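Long-range contact in enoyl-CoA hydratase/isomerase family protein (Mycobacterium tuberculosis, PDB 4FN7), which probably hydrates enoyl-CoA thioesters in lipid metabolism as a member of the crotonase family: residues 112-126 against 173-187. Numbering follows the deposited sequence. Where two conformers were deposited one is given.
Sequences LSCGDHRVAAHAYNI and GFIDEIALPEVVVSR
Arg-118 grips Asp-176 side-on: NE reaches OD2 at 2.8 Å and NH2 reaches OD1 at 2.9 Å, both N-H bonds nearly straight at 174°. Both oxygens lie in the guanidinium plane, yet the nitrogens meet them from above the carboxylate plane, the two planes being 45° apart. A bend at chi3 (-64°) turns the guanidinium so that NE faces Asp-176 OD2, the oxygen that also takes a weak bond from the Arg-118 backbone N. Arg-118 NH1 donates to Gly-173 O at 2.8 Å and to a water that in turn donates to Phe-174 O and Ser-113 OG; Ser-113 OG also bonds Ala-109 O. NH2 has a further partner in Ser-152 OG of a neighbouring subunit, which places this polar cluster beside the subunit interface.

His-117 NE2 lies 2.8 Å from Glu-177 OE1, which sits in the ring plane and accepts on its anti lone pair. Arg-187 NE takes the syn lone pair of Glu-177 OE2 at 2.7 Å, while ND1 of His-117 pairs with Gln-156 of that neighbouring subunit. Ile-126 CG2 makes a CH-pi contact over the Phe-174 face, 3.6 Å from the ring centroid. Asp-176 N to Arg-118 O, Ala-120 N to Glu-177 O and Ala-179 N to Ala-120 O (2.8 Å) join the backbones, adding strand 177-178 in parallel at the edge of the crotonase-fold sheet.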
ATOM      1  N   LEU A 112       6.361  16.232   7.065  1.00  9.39           N
ATOM      2  CA  LEU A 112       6.093  16.272   5.632  1.00  9.01           C
ATOM      3  C   LEU A 112       4.917  15.352   5.287  1.00  8.63           C
ATOM      4  O   LEU A 112       4.052  15.693   4.475  1.00  9.15           O
ATOM      5  CB  LEU A 112       7.343  15.837   4.860  1.00 10.08           C
ATOM      6  CG  LEU A 112       7.250  15.790   3.336  1.00 11.13           C
ATOM      7  CD1 LEU A 112       7.018  17.174   2.773  1.00 13.90           C
ATOM      8  CD2 LEU A 112       8.513  15.170   2.752  1.00 11.92           C
ATOM      9  N   SER A 113       4.881  14.195   5.942  1.00  8.52           N
ATOM     10  CA  SER A 113       3.900  13.149   5.679  1.00  8.88           C
ATOM     11  C   SER A 113       2.504  13.486   6.199  1.00  8.52           C
ATOM     12  O   SER A 113       1.582  12.690   6.049  1.00  9.48           O
ATOM     13  CB  SER A 113       4.374  11.823   6.294  1.00 10.61           C
ATOM     14  OG  SER A 113       5.635  11.426   5.770  1.00 10.96           O
ATOM     15  N   CYS A 114       2.356  14.654   6.816  1.00  9.08           N
ATOM     16  CA  CYS A 114       1.041  15.114   7.264  1.00  9.93           C
ATOM     17  C   CYS A 114       0.313  15.973   6.231  1.00  9.01           C
ATOM     18  O   CYS A 114      -0.849  16.315   6.428  1.00 10.77           O
ATOM     19  CB  CYS A 114       1.164  15.901   8.564  1.00 11.51           C
ATOM     20  SG  CYS A 114       1.809  14.928   9.921  1.00 12.42           S
ATOM     21  N   GLY A 115       0.981  16.346   5.141  1.00  9.39           N
ATOM     22  CA  GLY A 115       0.338  17.179   4.136  1.00  9.99           C
ATOM     23  C   GLY A 115      -0.596  16.389   3.245  1.00  9.57           C
ATOM     24  O   GLY A 115      -0.332  15.236   2.905  1.00 10.39           O
ATOM     25  N   ASP A 116      -1.701  17.007   2.842  1.00  9.30           N
ATOM     26  CA  ASP A 116      -2.580  16.381   1.865  1.00  8.91           C
ATOM     27  C   ASP A 116      -1.868  16.208   0.526  1.00  8.82           C
ATOM     28  O   ASP A 116      -2.121  15.246  -0.202  1.00 10.38           O
ATOM     29  CB  ASP A 116      -3.853  17.201   1.677  1.00  9.80           C
ATOM     30  CG  ASP A 116      -4.667  17.281   2.935  1.00  9.63           C
ATOM     31  OD1 ASP A 116      -5.242  16.247   3.333  1.00 10.97           O
ATOM     32  OD2 ASP A 116      -4.749  18.380   3.520  1.00 10.72           O
ATOM     33  N   HIS A 117      -0.996  17.158   0.210  1.00  8.64           N
ATOM     34  CA  HIS A 117      -0.216  17.140  -1.022  1.00  8.09           C
ATOM     35  C   HIS A 117       1.181  17.627  -0.681  1.00  8.02           C
ATOM     36  O   HIS A 117       1.340  18.613   0.042  1.00  9.14           O
ATOM     37  CB  HIS A 117      -0.855  18.061  -2.073  1.00  9.09           C
ATOM     38  CG  HIS A 117      -0.209  17.982  -3.421  1.00  9.83           C
ATOM     39  ND1 HIS A 117      -0.243  16.844  -4.198  1.00 11.04           N
ATOM     40  CD2 HIS A 117       0.485  18.903  -4.131  1.00 11.13           C
ATOM     41  CE1 HIS A 117       0.405  17.067  -5.328  1.00 11.87           C
ATOM     42  NE2 HIS A 117       0.861  18.308  -5.312  1.00 11.82           N
ATOM     43  N   ARG A 118       2.189  16.939  -1.214  1.00  8.31           N
ATOM     44  CA  ARG A 118       3.581  17.169  -0.835  1.00  8.28           C
ATOM     45  C   ARG A 118       4.441  17.327  -2.081  1.00  9.77           C
ATOM     46  O   ARG A 118       4.505  16.422  -2.909  1.00  9.41           O
ATOM     47  CB  ARG A 118       4.081  15.987  -0.000  1.00  9.44           C
ATOM     48  CG  ARG A 118       3.251  15.741   1.255  1.00  9.13           C
ATOM     49  CD  ARG A 118       3.412  14.306   1.753  1.00 10.64           C
ATOM     50  NE  ARG A 118       2.888  13.356   0.780  1.00  9.40           N
ATOM     51  CZ  ARG A 118       3.006  12.039   0.880  1.00  9.68           C
ATOM     52  NH1 ARG A 118       3.658  11.502   1.907  1.00  9.90           N
ATOM     53  NH2 ARG A 118       2.487  11.256  -0.055  1.00  9.70           N
ATOM     54  N   VAL A 119       5.092  18.482  -2.204  1.00  9.90           N
ATOM     55  CA  VAL A 119       5.880  18.812  -3.383  1.00 10.65           C
ATOM     56  C   VAL A 119       7.347  18.901  -3.001  1.00 10.40           C
ATOM     57  O   VAL A 119       7.679  19.545  -2.010  1.00 10.93           O
ATOM     58  CB  VAL A 119       5.452  20.182  -3.969  1.00 11.51           C
ATOM     59  CG1 VAL A 119       6.187  20.457  -5.271  1.00 11.93           C
ATOM     60  CG2 VAL A 119       3.947  20.214  -4.195  1.00 12.14           C
ATOM     61  N   ALA A 120       8.221  18.269  -3.785  1.00  9.45           N
ATOM     62  CA  ALA A 120       9.660  18.351  -3.534  1.00  9.04           C
ATOM     63  C   ALA A 120      10.419  18.426  -4.843  1.00 11.14           C
ATOM     64  O   ALA A 120       9.854  18.197  -5.906  1.00 13.45           O
ATOM     65  CB  ALA A 120      10.128  17.147  -2.729  1.00 11.82           C
ATOM     66  N   ALA A 121      11.705  18.759  -4.764  1.00 11.48           N
ATOM     67  CA  ALA A 121      12.587  18.671  -5.921  1.00 11.26           C
ATOM     68  C   ALA A 121      13.221  17.286  -5.983  1.00 12.79           C
ATOM     69  O   ALA A 121      13.260  16.567  -4.985  1.00 12.16           O
ATOM     70  CB  ALA A 121      13.658  19.746  -5.863  1.00 12.87           C
ATOM     71  N   HIS A 122      13.707  16.923  -7.163  1.00 13.29           N
ATOM     72  CA  HIS A 122      14.243  15.595  -7.426  1.00 15.17           C
ATOM     73  C   HIS A 122      15.305  15.163  -6.429  1.00 15.65           C
ATOM     74  O   HIS A 122      15.323  14.014  -5.998  1.00 17.68           O
ATOM     75  CB  HIS A 122      14.835  15.530  -8.837  1.00 19.76           C
ATOM     76  CG  HIS A 122      15.658  14.304  -9.085  1.00 26.60           C
ATOM     77  ND1 HIS A 122      17.032  14.297  -8.984  1.00 30.44           N
ATOM     78  CD2 HIS A 122      15.298  13.041  -9.415  1.00 29.13           C
ATOM     79  CE1 HIS A 122      17.486  13.084  -9.248  1.00 31.72           C
ATOM     80  NE2 HIS A 122      16.454  12.303  -9.513  1.00 31.37           N
ATOM     81  N   ALA A 123      16.197  16.081  -6.074  1.00 15.54           N
ATOM     82  CA  ALA A 123      17.373  15.717  -5.286  1.00 17.15           C
ATOM     83  C   ALA A 123      17.144  15.664  -3.773  1.00 16.01           C
ATOM     84  O   ALA A 123      18.020  15.211  -3.029  1.00 18.44           O
ATOM     85  CB  ALA A 123      18.537  16.648  -5.615  1.00 20.39           C
ATOM     86  N   TYR A 124      15.983  16.113  -3.310  1.00 13.41           N
ATOM     87  CA  TYR A 124      15.758  16.224  -1.870  1.00 11.92           C
ATOM     88  C   TYR A 124      15.519  14.869  -1.214  1.00 11.25           C
ATOM     89  O   TYR A 124      14.598  14.129  -1.571  1.00 12.47           O
ATOM     90  CB  TYR A 124      14.609  17.193  -1.537  1.00 11.70           C
ATOM     91  CG  TYR A 124      14.788  18.602  -2.068  1.00 11.41           C
ATOM     92  CD1 TYR A 124      16.024  19.048  -2.521  1.00 12.39           C
ATOM     93  CD2 TYR A 124      13.716  19.484  -2.111  1.00 10.97           C
ATOM     94  CE1 TYR A 124      16.185  20.333  -3.012  1.00 12.26           C
ATOM     95  CE2 TYR A 124      13.862  20.770  -2.600  1.00 12.92           C
ATOM     96  CZ  TYR A 124      15.098  21.192  -3.051  1.00 11.76           C
ATOM     97  OH  TYR A 124      15.248  22.475  -3.539  1.00 13.65           O
ATOM     98  N   ASN A 125      16.360  14.564  -0.236  1.00 11.09           N
ATOM     99  CA  ASN A 125      16.289  13.301   0.474  1.00 11.09           C
ATOM    100  C   ASN A 125      15.236  13.309   1.564  1.00 10.37           C
ATOM    101  O   ASN A 125      15.086  14.288   2.292  1.00 11.76           O
ATOM    102  CB  ASN A 125      17.646  12.975   1.083  1.00 13.12           C
ATOM    103  CG  ASN A 125      18.674  12.620   0.045  1.00 18.62           C
ATOM    104  OD1 ASN A 125      18.351  12.137  -1.033  1.00 24.02           O
ATOM    105  ND2 ASN A 125      19.928  12.834   0.378  1.00 25.18           N
ATOM    106  N   ILE A 126      14.516  12.202   1.668  1.00 10.98           N
ATOM    107  CA  ILE A 126      13.506  12.027   2.697  1.00 10.41           C
ATOM    108  C   ILE A 126      13.807  10.698   3.380  1.00 10.36           C
ATOM    109  O   ILE A 126      13.968   9.665   2.714  1.00 10.27           O
ATOM    110  CB  ILE A 126      12.096  12.027   2.090  1.00 10.56           C
ATOM    111  CG1 ILE A 126      11.902  13.296   1.245  1.00 13.16           C
ATOM    112  CG2 ILE A 126      11.050  11.936   3.193  1.00 11.63           C
ATOM    113  CD1 ILE A 126      10.758  13.230   0.282  1.00 15.70           C
ATOM    114  N   GLY A 173       5.610   6.873  -1.811  1.00  9.66           N
ATOM    115  CA  GLY A 173       4.576   7.597  -1.095  1.00  9.25           C
ATOM    116  C   GLY A 173       5.097   8.565  -0.045  1.00  9.23           C
ATOM    117  O   GLY A 173       4.359   8.949   0.860  1.00  9.84           O
ATOM    118  N   PHE A 174       6.363   8.964  -0.155  1.00  9.87           N
ATOM    119  CA  PHE A 174       6.907  10.022   0.701  1.00 10.59           C
ATOM    120  C   PHE A 174       6.645  11.429   0.144  1.00  9.76           C
ATOM    121  O   PHE A 174       6.758  12.414   0.869  1.00 12.92           O
ATOM    122  CB  PHE A 174       8.408   9.828   0.934  1.00 10.60           C
ATOM    123  CG  PHE A 174       8.768   9.344   2.320  1.00  9.84           C
ATOM    124  CD1 PHE A 174       8.119   9.826   3.447  1.00 10.33           C
ATOM    125  CD2 PHE A 174       9.776   8.409   2.491  1.00 11.12           C
ATOM    126  CE1 PHE A 174       8.475   9.381   4.721  1.00 10.34           C
ATOM    127  CE2 PHE A 174      10.135   7.969   3.757  1.00 10.65           C
ATOM    128  CZ  PHE A 174       9.492   8.457   4.869  1.00 10.39           C
ATOM    129  N   ILE A 175       6.319  11.518  -1.145  1.00  9.19           N
ATOM    130  CA  ILE A 175       5.925  12.787  -1.754  0.62  9.46           C
ATOM    131  C   ILE A 175       4.914  12.510  -2.848  1.00  9.71           C
ATOM    132  O   ILE A 175       4.763  11.368  -3.289  1.00 11.04           O
ATOM    133  CB  ILE A 175       7.103  13.564  -2.372  0.62 10.81           C
ATOM    134  CG1 ILE A 175       7.761  12.757  -3.491  0.62  9.18           C
ATOM    135  CG2 ILE A 175       8.104  13.954  -1.317  0.62  9.60           C
ATOM    136  CD1 ILE A 175       8.765  13.549  -4.270  0.62 10.96           C
ATOM    137  N   ASP A 176       4.189  13.550  -3.265  1.00  9.23           N
ATOM    138  CA  ASP A 176       3.146  13.396  -4.284  1.00  9.64           C
ATOM    139  C   ASP A 176       3.499  14.026  -5.623  1.00 11.63           C
ATOM    140  O   ASP A 176       2.898  13.693  -6.644  1.00 12.60           O
ATOM    141  CB  ASP A 176       1.826  13.996  -3.807  1.00 10.22           C
ATOM    142  CG  ASP A 176       1.410  13.458  -2.473  1.00 10.06           C
ATOM    143  OD1 ASP A 176       1.058  12.259  -2.403  1.00  9.88           O
ATOM    144  OD2 ASP A 176       1.451  14.232  -1.501  1.00  9.61           O
ATOM    145  N   GLU A 177       4.452  14.949  -5.617  1.00  9.83           N
ATOM    146  CA  GLU A 177       4.773  15.682  -6.832  1.00 10.06           C
ATOM    147  C   GLU A 177       6.214  16.157  -6.805  1.00 10.91           C
ATOM    148  O   GLU A 177       6.719  16.589  -5.769  1.00 12.04           O
ATOM    149  CB  GLU A 177       3.832  16.888  -7.010  1.00 11.31           C
ATOM    150  CG  GLU A 177       4.150  17.744  -8.237  1.00 12.62           C
ATOM    151  CD  GLU A 177       3.161  18.887  -8.463  1.00 16.98           C
ATOM    152  OE1 GLU A 177       2.182  19.017  -7.698  1.00 16.98           O
ATOM    153  OE2 GLU A 177       3.371  19.665  -9.421  1.00 20.38           O
ATOM    154  N   ILE A 178       6.862  16.080  -7.962  1.00 11.25           N
ATOM    155  CA  ILE A 178       8.212  16.600  -8.118  0.54 12.39           C
ATOM    156  C   ILE A 178       8.176  17.882  -8.949  1.00 11.90           C
ATOM    157  O   ILE A 178       7.486  17.950  -9.969  1.00 15.42           O
ATOM    158  CB  ILE A 178       9.131  15.562  -8.800  0.54 13.30           C
ATOM    159  CG1 ILE A 178       9.077  14.234  -8.041  0.54 13.11           C
ATOM    160  CG2 ILE A 178      10.560  16.083  -8.887  0.54 14.57           C
ATOM    161  CD1 ILE A 178       9.752  13.084  -8.768  0.54 13.85           C
ATOM    162  N   ALA A 179       8.919  18.893  -8.504  1.00 12.19           N
ATOM    163  CA  ALA A 179       9.017  20.160  -9.223  1.00 11.90           C
ATOM    164  C   ALA A 179      10.463  20.636  -9.189  1.00 12.83           C
ATOM    165  O   ALA A 179      11.251  20.158  -8.376  1.00 14.02           O
ATOM    166  CB  ALA A 179       8.095  21.201  -8.596  1.00 14.95           C
ATOM    167  N   LEU A 180      10.826  21.551 -10.081  1.00 14.15           N
ATOM    168  CA  LEU A 180      12.170  22.120 -10.051  1.00 14.95           C
ATOM    169  C   LEU A 180      12.343  22.903  -8.749  1.00 14.29           C
ATOM    170  O   LEU A 180      11.384  23.474  -8.234  1.00 15.04           O
ATOM    171  CB  LEU A 180      12.404  23.031 -11.256  1.00 16.31           C
ATOM    172  CG  LEU A 180      12.478  22.326 -12.609  1.00 19.72           C
ATOM    173  CD1 LEU A 180      12.526  23.354 -13.741  1.00 21.81           C
ATOM    174  CD2 LEU A 180      13.683  21.392 -12.668  1.00 22.13           C
ATOM    175  N   PRO A 181      13.567  22.932  -8.208  1.00 14.44           N
ATOM    176  CA  PRO A 181      13.787  23.591  -6.916  1.00 14.62           C
ATOM    177  C   PRO A 181      13.209  25.001  -6.857  1.00 15.14           C
ATOM    178  O   PRO A 181      12.612  25.367  -5.843  1.00 14.78           O
ATOM    179  CB  PRO A 181      15.313  23.628  -6.803  1.00 15.57           C
ATOM    180  CG  PRO A 181      15.755  22.418  -7.570  1.00 16.21           C
ATOM    181  CD  PRO A 181      14.790  22.293  -8.722  1.00 15.80           C
ATOM    182  N   GLU A 182      13.371  25.768  -7.930  1.00 16.45           N
ATOM    183  CA  GLU A 182      12.963  27.165  -7.938  1.00 17.63           C
ATOM    184  C   GLU A 182      11.450  27.363  -8.008  1.00 16.17           C
ATOM    185  O   GLU A 182      10.961  28.485  -7.853  1.00 17.74           O
ATOM    186  CB  GLU A 182      13.656  27.924  -9.078  1.00 20.44           C
ATOM    187  CG  GLU A 182      13.264  27.472 -10.488  1.00 25.47           C
ATOM    188  CD  GLU A 182      14.149  26.363 -11.051  1.00 27.86           C
ATOM    189  OE1 GLU A 182      14.782  25.617 -10.273  1.00 23.63           O
ATOM    190  OE2 GLU A 182      14.210  26.241 -12.293  1.00 31.77           O
ATOM    191  N   VAL A 183      10.704  26.286  -8.240  1.00 15.73           N
ATOM    192  CA  VAL A 183       9.248  26.402  -8.264  1.00 17.34           C
ATOM    193  C   VAL A 183       8.533  25.505  -7.252  1.00 14.36           C
ATOM    194  O   VAL A 183       7.313  25.394  -7.285  1.00 15.10           O
ATOM    195  CB  VAL A 183       8.650  26.177  -9.677  1.00 21.86           C
ATOM    196  CG1 VAL A 183       9.163  27.231 -10.651  1.00 23.41           C
ATOM    197  CG2 VAL A 183       8.953  24.776 -10.177  1.00 22.83           C
ATOM    198  N   VAL A 184       9.275  24.871  -6.347  1.00 13.33           N
ATOM    199  CA  VAL A 184       8.634  24.049  -5.312  1.00 12.53           C
ATOM    200  C   VAL A 184       7.596  24.862  -4.530  1.00 12.19           C
ATOM    201  O   VAL A 184       6.454  24.441  -4.380  1.00 11.95           O
ATOM    202  CB  VAL A 184       9.669  23.401  -4.357  1.00 12.06           C
ATOM    203  CG1 VAL A 184       8.988  22.818  -3.106  1.00 13.14           C
ATOM    204  CG2 VAL A 184      10.459  22.320  -5.093  1.00 13.41           C
ATOM    205  N   VAL A 185       7.990  26.039  -4.060  1.00 12.39           N
ATOM    206  CA  VAL A 185       7.089  26.851  -3.252  1.00 11.79           C
ATOM    207  C   VAL A 185       5.923  27.386  -4.075  1.00 12.51           C
ATOM    208  O   VAL A 185       4.769  27.289  -3.661  1.00 13.06           O
ATOM    209  CB  VAL A 185       7.838  28.003  -2.556  1.00 12.83           C
ATOM    210  CG1 VAL A 185       6.852  28.950  -1.882  1.00 14.57           C
ATOM    211  CG2 VAL A 185       8.832  27.436  -1.548  1.00 13.69           C
ATOM    212  N   SER A 186       6.212  27.941  -5.245  1.00 13.42           N
ATOM    213  CA  SER A 186       5.137  28.511  -6.052  1.00 14.64           C
ATOM    214  C   SER A 186       4.158  27.427  -6.506  1.00 13.79           C
ATOM    215  O   SER A 186       2.951  27.649  -6.555  1.00 14.73           O
ATOM    216  CB  SER A 186       5.682  29.315  -7.240  1.00 17.36           C
ATOM    217  OG  SER A 186       6.466  28.509  -8.091  1.00 19.25           O
ATOM    218  N   ARG A 187       4.674  26.242  -6.804  1.00 13.42           N
ATOM    219  CA  ARG A 187       3.811  25.134  -7.184  1.00 13.35           C
ATOM    220  C   ARG A 187       2.958  24.681  -5.994  1.00 12.94           C
ATOM    221  O   ARG A 187       1.770  24.400  -6.146  1.00 13.68           O
ATOM    222  CB  ARG A 187       4.629  23.977  -7.754  1.00 15.25           C
ATOM    223  CG  ARG A 187       3.820  22.744  -8.050  1.00 17.21           C
ATOM    224  CD  ARG A 187       2.691  22.994  -9.044  1.00 19.28           C
ATOM    225  NE  ARG A 187       1.817  21.831  -9.039  1.00 21.54           N
ATOM    226  CZ  ARG A 187       0.495  21.867  -9.116  1.00 20.85           C
ATOM    227  NH1 ARG A 187      -0.145  23.022  -9.245  1.00 20.63           N
ATOM    228  NH2 ARG A 187      -0.188  20.732  -9.073  1.00 23.10           N
TER
HETATM  229  O   HOH W   1       5.815  12.626   3.278  0.85 11.63           O
HETATM  230  O   HOH W   2      13.374  18.664  -9.447  1.00 17.67           O
HETATM  231  O   HOH W   3      13.105  24.137  -3.322  1.00 15.46           O